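Side-chain contacts in beta-catenin homolog sys-1 (Caenorhabditis elegans, PDB 3C2G), which acts as a transcription coregulator in the Wnt asymmetry pathway, binding the TCF factor POP-1 directly and activating or repressing target genes: residues A[139-144]-A[191-196]; A[236-241]-A[254-259]; A[262-267]-A[287-292]. One frame throughout, in Å; residues are numbered along the deposited sequence.

Contact 1: residues A[139-144]-A[191-196]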
loop_
_atom_site.group_PDB
_atom_site.type_symbol
_atom_site.label_atom_id
_atom_site.label_comp_id
_atom_site.label_asym_id
_atom_site.label_seq_id
_atom_site.Cartn_x
_atom_site.Cartn_y
_atom_site.Cartn_z
ATOM N N GLN A 139 18.876 -18.542 20.230
ATOM C CA GLN A 139 19.820 -17.495 20.546
ATOM C C GLN A 139 20.363 -16.793 19.303
ATOM O O GLN A 139 20.557 -15.583 19.307
ATOM C CB GLN A 139 20.960 -18.086 21.357
ATOM C CG GLN A 139 21.520 -17.105 22.332
ATOM C CD GLN A 139 22.027 -17.767 23.566
ATOM O OE1 GLN A 139 22.739 -18.786 23.505
ATOM N NE2 GLN A 139 21.682 -17.189 24.717
ATOM N N VAL A 140 20.605 -17.552 18.241
ATOM C CA VAL A 140 21.038 -16.965 16.986
ATOM C C VAL A 140 19.942 -16.085 16.341
ATOM O O VAL A 140 20.245 -15.026 15.778
ATOM C CB VAL A 140 21.535 -18.047 16.021
ATOM C CG1 VAL A 140 21.812 -17.461 14.638
ATOM C CG2 VAL A 140 22.796 -18.720 16.590
ATOM N N PHE A 141 18.678 -16.507 16.448
ATOM C CA PHE A 141 17.555 -15.658 16.015
ATOM C C PHE A 141 17.503 -14.346 16.783
ATOM O O PHE A 141 17.207 -13.315 16.198
ATOM C CB PHE A 141 16.198 -16.381 16.099
ATOM C CG PHE A 141 15.972 -17.370 14.988
ATOM C CD1 PHE A 141 15.954 -16.956 13.660
ATOM C CD2 PHE A 141 15.773 -18.709 15.268
ATOM C CE1 PHE A 141 15.741 -17.859 12.634
ATOM C CE2 PHE A 141 15.572 -19.616 14.257
ATOM C CZ PHE A 141 15.553 -19.191 12.927
ATOM N N GLN A 142 17.797 -14.378 18.081
ATOM C CA GLN A 142 17.874 -13.131 18.859
ATOM C C GLN A 142 19.037 -12.213 18.440
ATOM O O GLN A 142 18.931 -10.989 18.535
ATOM C CB GLN A 142 17.973 -13.428 20.346
ATOM C CG GLN A 142 16.647 -13.691 21.029
ATOM C CD GLN A 142 16.845 -14.324 22.389
ATOM O OE1 GLN A 142 16.979 -13.625 23.400
ATOM N NE2 GLN A 142 16.904 -15.656 22.419
ATOM N N ILE A 143 20.140 -12.810 17.989
ATOM C CA ILE A 143 21.314 -12.060 17.559
ATOM C C ILE A 143 21.015 -11.314 16.252
ATOM O O ILE A 143 21.338 -10.133 16.121
ATOM C CB ILE A 143 22.547 -13.001 17.414
ATOM C CG1 ILE A 143 23.103 -13.372 18.798
ATOM C CG2 ILE A 143 23.622 -12.389 16.530
ATOM C CD1 ILE A 143 23.910 -14.683 18.809
ATOM N N PHE A 144 20.392 -12.010 15.299
ATOM C CA PHE A 144 19.926 -11.388 14.063
ATOM C C PHE A 144 18.938 -10.272 14.353
ATOM O O PHE A 144 19.077 -9.171 13.845
ATOM C CB PHE A 144 19.263 -12.415 13.170
ATOM C CG PHE A 144 20.215 -13.201 12.344
ATOM C CD1 PHE A 144 20.969 -12.585 11.363
ATOM C CD2 PHE A 144 20.337 -14.570 12.519
ATOM C CE1 PHE A 144 21.860 -13.324 10.579
ATOM C CE2 PHE A 144 21.220 -15.319 11.730
ATOM C CZ PHE A 144 21.981 -14.690 10.760
ATOM N N PHE A 191 10.998 -13.593 9.605
ATOM C CA PHE A 191 10.415 -12.497 8.846
ATOM C C PHE A 191 11.296 -11.264 8.848
ATOM O O PHE A 191 11.516 -10.658 7.804
ATOM C CB PHE A 191 8.998 -12.173 9.342
ATOM C CG PHE A 191 8.010 -13.270 9.063
ATOM C CD1 PHE A 191 7.455 -13.411 7.796
ATOM C CD2 PHE A 191 7.662 -14.184 10.059
ATOM C CE1 PHE A 191 6.543 -14.435 7.524
ATOM C CE2 PHE A 191 6.762 -15.212 9.803
ATOM C CZ PHE A 191 6.196 -15.344 8.534
ATOM N N ILE A 192 11.800 -10.897 10.022
ATOM C CA ILE A 192 12.707 -9.749 10.163
ATOM C C ILE A 192 13.874 -9.827 9.178
ATOM O O ILE A 192 14.177 -8.849 8.505
ATOM C CB ILE A 192 13.223 -9.625 11.613
ATOM C CG1 ILE A 192 12.045 -9.464 12.594
ATOM C CG2 ILE A 192 14.203 -8.471 11.748
ATOM C CD1 ILE A 192 11.119 -8.259 12.307
ATOM N N ILE A 193 14.476 -11.005 9.059
ATOM C CA ILE A 193 15.620 -11.226 8.186
ATOM C C ILE A 193 15.255 -11.141 6.698
ATOM O O ILE A 193 15.942 -10.470 5.931
ATOM C CB ILE A 193 16.312 -12.581 8.499
ATOM C CG1 ILE A 193 16.832 -12.586 9.938
ATOM C CG2 ILE A 193 17.442 -12.847 7.521
ATOM C CD1 ILE A 193 16.971 -13.950 10.542
ATOM N N PHE A 194 14.191 -11.829 6.291
ATOM C CA PHE A 194 13.654 -11.689 4.934
ATOM C C PHE A 194 13.365 -10.230 4.602
ATOM O O PHE A 194 13.804 -9.724 3.578
ATOM C CB PHE A 194 12.397 -12.533 4.734
ATOM C CG PHE A 194 12.675 -13.905 4.212
ATOM C CD1 PHE A 194 13.339 -14.079 2.998
ATOM C CD2 PHE A 194 12.275 -15.024 4.918
ATOM C CE1 PHE A 194 13.617 -15.350 2.499
ATOM C CE2 PHE A 194 12.544 -16.304 4.428
ATOM C CZ PHE A 194 13.218 -16.464 3.214
ATOM N N ARG A 195 12.670 -9.541 5.488
ATOM C CA ARG A 195 12.387 -8.140 5.259
ATOM C C ARG A 195 13.680 -7.374 5.014
ATOM O O ARG A 195 13.754 -6.539 4.116
ATOM C CB ARG A 195 11.631 -7.551 6.446
ATOM C CG ARG A 195 11.263 -6.086 6.288
ATOM C CD ARG A 195 10.508 -5.571 7.508
ATOM N NE ARG A 195 10.060 -4.196 7.320
ATOM C CZ ARG A 195 8.877 -3.855 6.819
ATOM N NH1 ARG A 195 8.011 -4.792 6.452
ATOM N NH2 ARG A 195 8.557 -2.574 6.685
ATOM N N PHE A 196 14.703 -7.689 5.804
ATOM C CA PHE A 196 15.949 -6.955 5.820
ATOM C C PHE A 196 16.781 -7.151 4.551
ATOM O O PHE A 196 17.314 -6.186 4.019
ATOM C CB PHE A 196 16.740 -7.335 7.086
ATOM C CG PHE A 196 18.087 -6.668 7.200
ATOM C CD1 PHE A 196 18.189 -5.318 7.532
ATOM C CD2 PHE A 196 19.253 -7.401 6.984
ATOM C CE1 PHE A 196 19.436 -4.696 7.634
ATOM C CE2 PHE A 196 20.509 -6.793 7.099
ATOM C CZ PHE A 196 20.598 -5.434 7.421
#
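Ile193 of helix 189-198 pushes its longer branch between two phenylalanines, Phe141 and Phe144, of helix 134-150. At the root of this side chain, CB points toward the other helix but is not yet in touch with it. Contact starts one atom further out, where CG1 lies 4.0 Å from CB of Phe144. With CG1 anti to its own carbonyl carbon (chi1 -61°) and CD1 extended beyond it, the branch runs across the gap, while CG2 is turned off beside the carbonyl carbon and does not make the join. The tip, CD1, does most of the work. It lies by the base of the Phe144 ring, 3.8 Å from CG of Phe144 and 4.0 Å from CD2 of Phe144, so it meets the attached end of that ring and not its far end. The two side chains cross at a slant. The same methyl comes up to the Phe141 ring from the edge, close to the ring plane, but more loosely, at 4.4 Å from CD1 of Phe141. One methyl thus serves two aromatic groups that lie a helical turn apart. The helices come close enough for this, with CA of Phe144 and CA of Ile193 separated by 7.3 Å.

Both rings have further cover: Phe144 also rests on Leu164 of helix 154-164, and Phe141 packs against Ile123, Gln128 and Asn187 in loops. This wholly apolar, buried join between helices well separated in sequence is typical of the stacked helices of an armadillo domain.

Contact 2: residues A[236-241]-A[254-259]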
loop_
_atom_site.group_PDB
_atom_site.type_symbol
_atom_site.label_atom_id
_atom_site.label_comp_id
_atom_site.label_asym_id
_atom_site.label_seq_id
_atom_site.Cartn_x
_atom_site.Cartn_y
_atom_site.Cartn_z
ATOM N N TYR A 236 -4.297 -20.462 9.030
ATOM C CA TYR A 236 -5.730 -20.225 9.113
ATOM C C TYR A 236 -6.442 -21.501 9.548
ATOM O O TYR A 236 -7.298 -21.478 10.423
ATOM C CB TYR A 236 -6.332 -19.694 7.808
ATOM C CG TYR A 236 -7.819 -19.528 7.952
ATOM C CD1 TYR A 236 -8.351 -18.504 8.742
ATOM C CD2 TYR A 236 -8.695 -20.434 7.368
ATOM C CE1 TYR A 236 -9.720 -18.374 8.926
ATOM C CE2 TYR A 236 -10.060 -20.308 7.529
ATOM C CZ TYR A 236 -10.567 -19.275 8.309
ATOM O OH TYR A 236 -11.933 -19.156 8.468
ATOM N N ARG A 237 -6.055 -22.618 8.958
ATOM C CA ARG A 237 -6.680 -23.873 9.293
ATOM C C ARG A 237 -6.633 -24.175 10.783
ATOM O O ARG A 237 -7.558 -24.774 11.310
ATOM C CB ARG A 237 -6.053 -25.015 8.503
ATOM C CG ARG A 237 -6.649 -25.173 7.119
ATOM C CD ARG A 237 -6.038 -26.335 6.392
ATOM N NE ARG A 237 -7.012 -26.911 5.471
ATOM C CZ ARG A 237 -6.867 -28.076 4.843
ATOM N NH1 ARG A 237 -5.770 -28.809 5.024
ATOM N NH2 ARG A 237 -7.824 -28.505 4.031
ATOM N N LEU A 238 -5.567 -23.752 11.457
ATOM C CA LEU A 238 -5.375 -24.109 12.857
ATOM C C LEU A 238 -6.052 -23.144 13.812
ATOM O O LEU A 238 -6.372 -23.507 14.944
ATOM C CB LEU A 238 -3.890 -24.216 13.189
ATOM C CG LEU A 238 -3.147 -25.392 12.545
ATOM C CD1 LEU A 238 -1.636 -25.140 12.597
ATOM C CD2 LEU A 238 -3.502 -26.720 13.188
ATOM N N ILE A 239 -6.266 -21.915 13.360
ATOM C CA ILE A 239 -6.914 -20.920 14.198
ATOM C C ILE A 239 -8.418 -20.824 13.934
ATOM O O ILE A 239 -9.158 -20.281 14.760
ATOM C CB ILE A 239 -6.256 -19.525 14.067
ATOM C CG1 ILE A 239 -6.512 -18.899 12.705
ATOM C CG2 ILE A 239 -4.768 -19.596 14.355
ATOM C CD1 ILE A 239 -6.263 -17.413 12.680
ATOM N N ALA A 240 -8.859 -21.386 12.805
ATOM C CA ALA A 240 -10.194 -21.140 12.260
ATOM C C ALA A 240 -11.316 -21.342 13.271
ATOM O O ALA A 240 -12.164 -20.455 13.446
ATOM C CB ALA A 240 -10.437 -21.966 11.016
ATOM N N GLY A 241 -11.321 -22.486 13.941
ATOM C CA GLY A 241 -12.344 -22.739 14.947
ATOM C C GLY A 241 -12.104 -22.094 16.315
ATOM O O GLY A 241 -13.002 -22.095 17.159
ATOM N N ALA A 254 -2.021 -16.584 19.447
ATOM C CA ALA A 254 -1.367 -15.290 19.237
ATOM C C ALA A 254 -0.226 -15.416 18.251
ATOM O O ALA A 254 0.013 -14.523 17.451
ATOM C CB ALA A 254 -0.857 -14.714 20.544
ATOM N N HIS A 255 0.473 -16.536 18.305
ATOM C CA HIS A 255 1.652 -16.719 17.484
ATOM C C HIS A 255 1.248 -16.956 16.031
ATOM O O HIS A 255 1.888 -16.458 15.111
ATOM C CB HIS A 255 2.504 -17.877 18.015
ATOM C CG HIS A 255 3.576 -18.308 17.067
ATOM N ND1 HIS A 255 3.456 -19.426 16.266
ATOM C CD2 HIS A 255 4.765 -17.745 16.754
ATOM C CE1 HIS A 255 4.534 -19.539 15.510
ATOM N NE2 HIS A 255 5.346 -18.535 15.789
ATOM N N LEU A 256 0.190 -17.735 15.835
ATOM C CA LEU A 256 -0.294 -18.037 14.496
ATOM C C LEU A 256 -0.910 -16.815 13.819
ATOM O O LEU A 256 -0.705 -16.611 12.637
ATOM C CB LEU A 256 -1.255 -19.215 14.518
ATOM C CG LEU A 256 -0.625 -20.596 14.765
ATOM C CD1 LEU A 256 -1.696 -21.655 14.900
ATOM C CD2 LEU A 256 0.394 -21.013 13.690
ATOM N N ILE A 257 -1.626 -15.987 14.577
ATOM C CA ILE A 257 -2.205 -14.773 14.029
ATOM C C ILE A 257 -1.078 -13.908 13.523
ATOM O O ILE A 257 -1.118 -13.388 12.397
ATOM C CB ILE A 257 -3.049 -14.013 15.079
ATOM C CG1 ILE A 257 -4.422 -14.687 15.239
ATOM C CG2 ILE A 257 -3.219 -12.523 14.701
ATOM C CD1 ILE A 257 -5.217 -14.198 16.447
ATOM N N GLN A 258 -0.058 -13.774 14.365
ATOM C CA GLN A 258 1.126 -12.972 14.056
ATOM C C GLN A 258 1.865 -13.545 12.840
ATOM O O GLN A 258 2.341 -12.792 12.001
ATOM C CB GLN A 258 2.028 -12.862 15.293
ATOM C CG GLN A 258 2.673 -11.480 15.518
ATOM C CD GLN A 258 1.668 -10.311 15.664
ATOM O OE1 GLN A 258 0.605 -10.438 16.293
ATOM N NE2 GLN A 258 2.021 -9.163 15.083
ATOM N N VAL A 259 1.934 -14.867 12.731
ATOM C CA VAL A 259 2.501 -15.497 11.548
ATOM C C VAL A 259 1.739 -15.092 10.265
ATOM O O VAL A 259 2.348 -14.825 9.229
ATOM C CB VAL A 259 2.532 -17.035 11.673
ATOM C CG1 VAL A 259 2.737 -17.688 10.295
ATOM C CG2 VAL A 259 3.623 -17.471 12.629
#
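Leu256, which faces 236-241 from helix 251-270, and Ile257 beside it ride on a turn tied by a 2.9 Å hydrogen bond from Val259 N to His255 O. That polar bond stays inside its own helix; what joins the two segments is aliphatic. The tightest fit is between Ile239 and Leu256, whose side chains slide past one another in opposite directions. CG2 of Ile239 comes to 3.5 Å from CB of Leu256 and to 3.7 Å from CD1 of Leu256, so a single methyl is pressed along the length of the leucine.

Torsion explains the choice of branch. CG1 of Ile239 is tucked between its backbone N and carbonyl carbon (chi1 69°), and this brings the short branch, CG2, onto Leu256 while the longer one reaches elsewhere. Its tip, CD1, crosses Ile257 at roughly a right angle and stops 4.2 Å from CG1 of Ile257.

On the outer side, Leu238 meets Leu256 at a slant. CB of Leu238 lies 3.8 Å from CD1 of Leu256, so this methyl touches both Leu238 and Ile239. Leu238 is solvent-exposed and leans also on His182 and Pro183, whereas Ile239 is buried and also packs on Tyr295. His255, which takes no part in the join, hydrogen-bonds through NE2 to Ile186 O.

The two segments run in opposite directions and are linked by a short, mostly non-helical connection. That makes the arrangement a helical hairpin, here packed near its turn, of the kind from which the armadillo domain's helical stack is built.

Contact 3: residues A[262-267]-A[287-292]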
loop_
_atom_site.group_PDB
_atom_site.type_symbol
_atom_site.label_atom_id
_atom_site.label_comp_id
_atom_site.label_asym_id
_atom_site.label_seq_id
_atom_site.Cartn_x
_atom_site.Cartn_y
_atom_site.Cartn_z
ATOM N N ARG A 262 2.507 -11.233 9.475
ATOM C CA ARG A 262 3.825 -11.042 8.894
ATOM C C ARG A 262 3.937 -11.650 7.491
ATOM O O ARG A 262 4.729 -11.190 6.673
ATOM C CB ARG A 262 4.915 -11.592 9.826
ATOM C CG ARG A 262 5.095 -10.781 11.133
ATOM C CD ARG A 262 6.167 -11.441 12.012
ATOM N NE ARG A 262 6.323 -10.829 13.333
ATOM C CZ ARG A 262 7.390 -10.135 13.729
ATOM N NH1 ARG A 262 8.422 -9.953 12.907
ATOM N NH2 ARG A 262 7.428 -9.629 14.956
ATOM N N THR A 263 3.157 -12.686 7.214
ATOM C CA THR A 263 3.091 -13.220 5.860
ATOM C C THR A 263 2.411 -12.228 4.912
ATOM O O THR A 263 2.867 -12.057 3.789
ATOM C CB THR A 263 2.380 -14.560 5.833
ATOM O OG1 THR A 263 3.132 -15.494 6.614
ATOM C CG2 THR A 263 2.250 -15.085 4.416
ATOM N N PHE A 264 1.352 -11.559 5.371
ATOM C CA PHE A 264 0.735 -10.501 4.583
ATOM C C PHE A 264 1.749 -9.388 4.324
ATOM O O PHE A 264 1.893 -8.925 3.194
ATOM C CB PHE A 264 -0.518 -9.911 5.272
ATOM C CG PHE A 264 -1.741 -10.818 5.270
ATOM C CD1 PHE A 264 -1.975 -11.725 4.244
ATOM C CD2 PHE A 264 -2.685 -10.719 6.299
ATOM C CE1 PHE A 264 -3.127 -12.529 4.248
ATOM C CE2 PHE A 264 -3.838 -11.515 6.313
ATOM C CZ PHE A 264 -4.060 -12.420 5.287
ATOM N N ASP A 265 2.445 -8.958 5.370
ATOM C CA ASP A 265 3.453 -7.899 5.261
ATOM C C ASP A 265 4.579 -8.268 4.289
ATOM O O ASP A 265 4.978 -7.449 3.473
ATOM C CB ASP A 265 4.028 -7.566 6.644
ATOM C CG ASP A 265 5.046 -6.420 6.606
ATOM O OD1 ASP A 265 4.695 -5.303 6.151
ATOM O OD2 ASP A 265 6.205 -6.636 7.031
ATOM N N LEU A 266 5.072 -9.505 4.360
ATOM C CA LEU A 266 6.149 -9.952 3.473
ATOM C C LEU A 266 5.696 -10.019 1.991
ATOM O O LEU A 266 6.371 -9.469 1.103
ATOM C CB LEU A 266 6.750 -11.275 3.956
ATOM C CG LEU A 266 7.961 -11.838 3.207
ATOM C CD1 LEU A 266 9.094 -10.815 3.050
ATOM C CD2 LEU A 266 8.478 -13.127 3.865
ATOM N N LEU A 267 4.553 -10.652 1.730
ATOM C CA LEU A 267 3.943 -10.610 0.388
ATOM C C LEU A 267 3.758 -9.183 -0.147
ATOM O O LEU A 267 4.041 -8.919 -1.308
ATOM C CB LEU A 267 2.608 -11.331 0.388
ATOM C CG LEU A 267 2.748 -12.834 0.499
ATOM C CD1 LEU A 267 1.448 -13.410 0.987
ATOM C CD2 LEU A 267 3.202 -13.417 -0.826
ATOM N N GLY A 287 -8.335 -15.270 -3.354
ATOM C CA GLY A 287 -9.139 -16.249 -2.633
ATOM C C GLY A 287 -8.546 -16.591 -1.268
ATOM O O GLY A 287 -9.272 -16.728 -0.283
ATOM N N ALA A 288 -7.228 -16.735 -1.212
ATOM C CA ALA A 288 -6.535 -17.048 0.031
ATOM C C ALA A 288 -6.721 -15.935 1.070
ATOM O O ALA A 288 -7.115 -16.192 2.203
ATOM C CB ALA A 288 -5.068 -17.299 -0.237
ATOM N N ILE A 289 -6.456 -14.701 0.676
ATOM C CA ILE A 289 -6.648 -13.573 1.574
ATOM C C ILE A 289 -8.071 -13.502 2.132
ATOM O O ILE A 289 -8.259 -13.339 3.337
ATOM C CB ILE A 289 -6.298 -12.246 0.891
ATOM C CG1 ILE A 289 -4.814 -12.227 0.523
ATOM C CG2 ILE A 289 -6.610 -11.070 1.805
ATOM C CD1 ILE A 289 -4.459 -11.069 -0.375
ATOM N N THR A 290 -9.065 -13.642 1.260
ATOM C CA THR A 290 -10.444 -13.469 1.676
ATOM C C THR A 290 -10.905 -14.593 2.591
ATOM O O THR A 290 -11.729 -14.348 3.476
ATOM C CB THR A 290 -11.432 -13.222 0.485
ATOM O OG1 THR A 290 -11.472 -14.369 -0.352
ATOM C CG2 THR A 290 -10.978 -12.051 -0.354
ATOM N N THR A 291 -10.363 -15.798 2.403
ATOM C CA THR A 291 -10.633 -16.930 3.300
ATOM C C THR A 291 -10.107 -16.647 4.710
ATOM O O THR A 291 -10.799 -16.889 5.698
ATOM C CB THR A 291 -9.976 -18.235 2.789
ATOM O OG1 THR A 291 -10.486 -18.555 1.493
ATOM C CG2 THR A 291 -10.254 -19.433 3.741
ATOM N N VAL A 292 -8.885 -16.116 4.770
ATOM C CA VAL A 292 -8.167 -15.903 6.010
ATOM C C VAL A 292 -8.781 -14.778 6.821
ATOM O O VAL A 292 -8.866 -14.880 8.044
ATOM C CB VAL A 292 -6.650 -15.668 5.748
ATOM C CG1 VAL A 292 -5.951 -15.052 6.969
ATOM C CG2 VAL A 292 -5.976 -16.990 5.355
#
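Phe264 stretches from helix 251-270 to touch Ile289 and Val292, two residues on one side of helix 285-292. Near the start of that helix, Gly287 takes no part in the join, but its carbonyl is doubly used. Thr291 OG1 donates to Gly287 O at 2.8 Å, tilted 33° from the carbonyl plane, and Thr291 N reaches the same oxygen at 3.0 Å from the opposite face. The threonine hydroxyl is in this way satisfied within its own helix.

Ala288 comes next and packs on Met232. Ile289 then gives the first contact across: its CG1 lies 4.1 Å from CE1 of Phe264, the side chains crossing aslant. Thr290 turns its back on Phe264 and packs on Ile325 and Leu329.

Val292 closes the segment and comes nearest to the ring. Its CG1 stands anti to the backbone N (chi1 164°), which directs that methyl at the far end of Phe264, 3.7 Å from CZ of Phe264 and 4.2 Å from CE2 of Phe264. Here the two side chains advance from opposite directions, the CZ end of the ring meeting the valine branch obliquely.

Between these two segments the join rests on the reach of one ring, since CA of Phe264 and CA of Ile289 are 8.5 Å apart. Shortening it to an alanine here would probably open a gap between the helices and strip Ile289 CG1 and Val292 CG1 of their partner on helix 251-270.

Around the join, Met232 of helix 224-239 packs on both Phe264 and Val292, while Leu307 of helix 298-311 touches Phe264 and Ile289, so the join is flanked by two further helices.

How the contacts relate
Contacts 1 and 3 are buried throughout: in contact 1 one isoleucine branch meets two rings, in contact 3 one ring meets two aliphatic side chains. Contact 2 is purely aliphatic and reaches the surface at its Leu238 end. Helix 251-270 serves twice: its early part closes the hairpin of contact 2, and further along it packs on helix 285-292 in contact 3. These two are the nearest neighbours, with centres about 12 Å apart, and Tyr236 bridges them by packing on Val292. The centre of contact 1 lies about 21 Å from each of theirs. Its helix 189-198 abuts helix 251-270 through Phe191, and the salt bridge Arg195-Asp265 adds a charged link between outer residues that the three apolar joins lack.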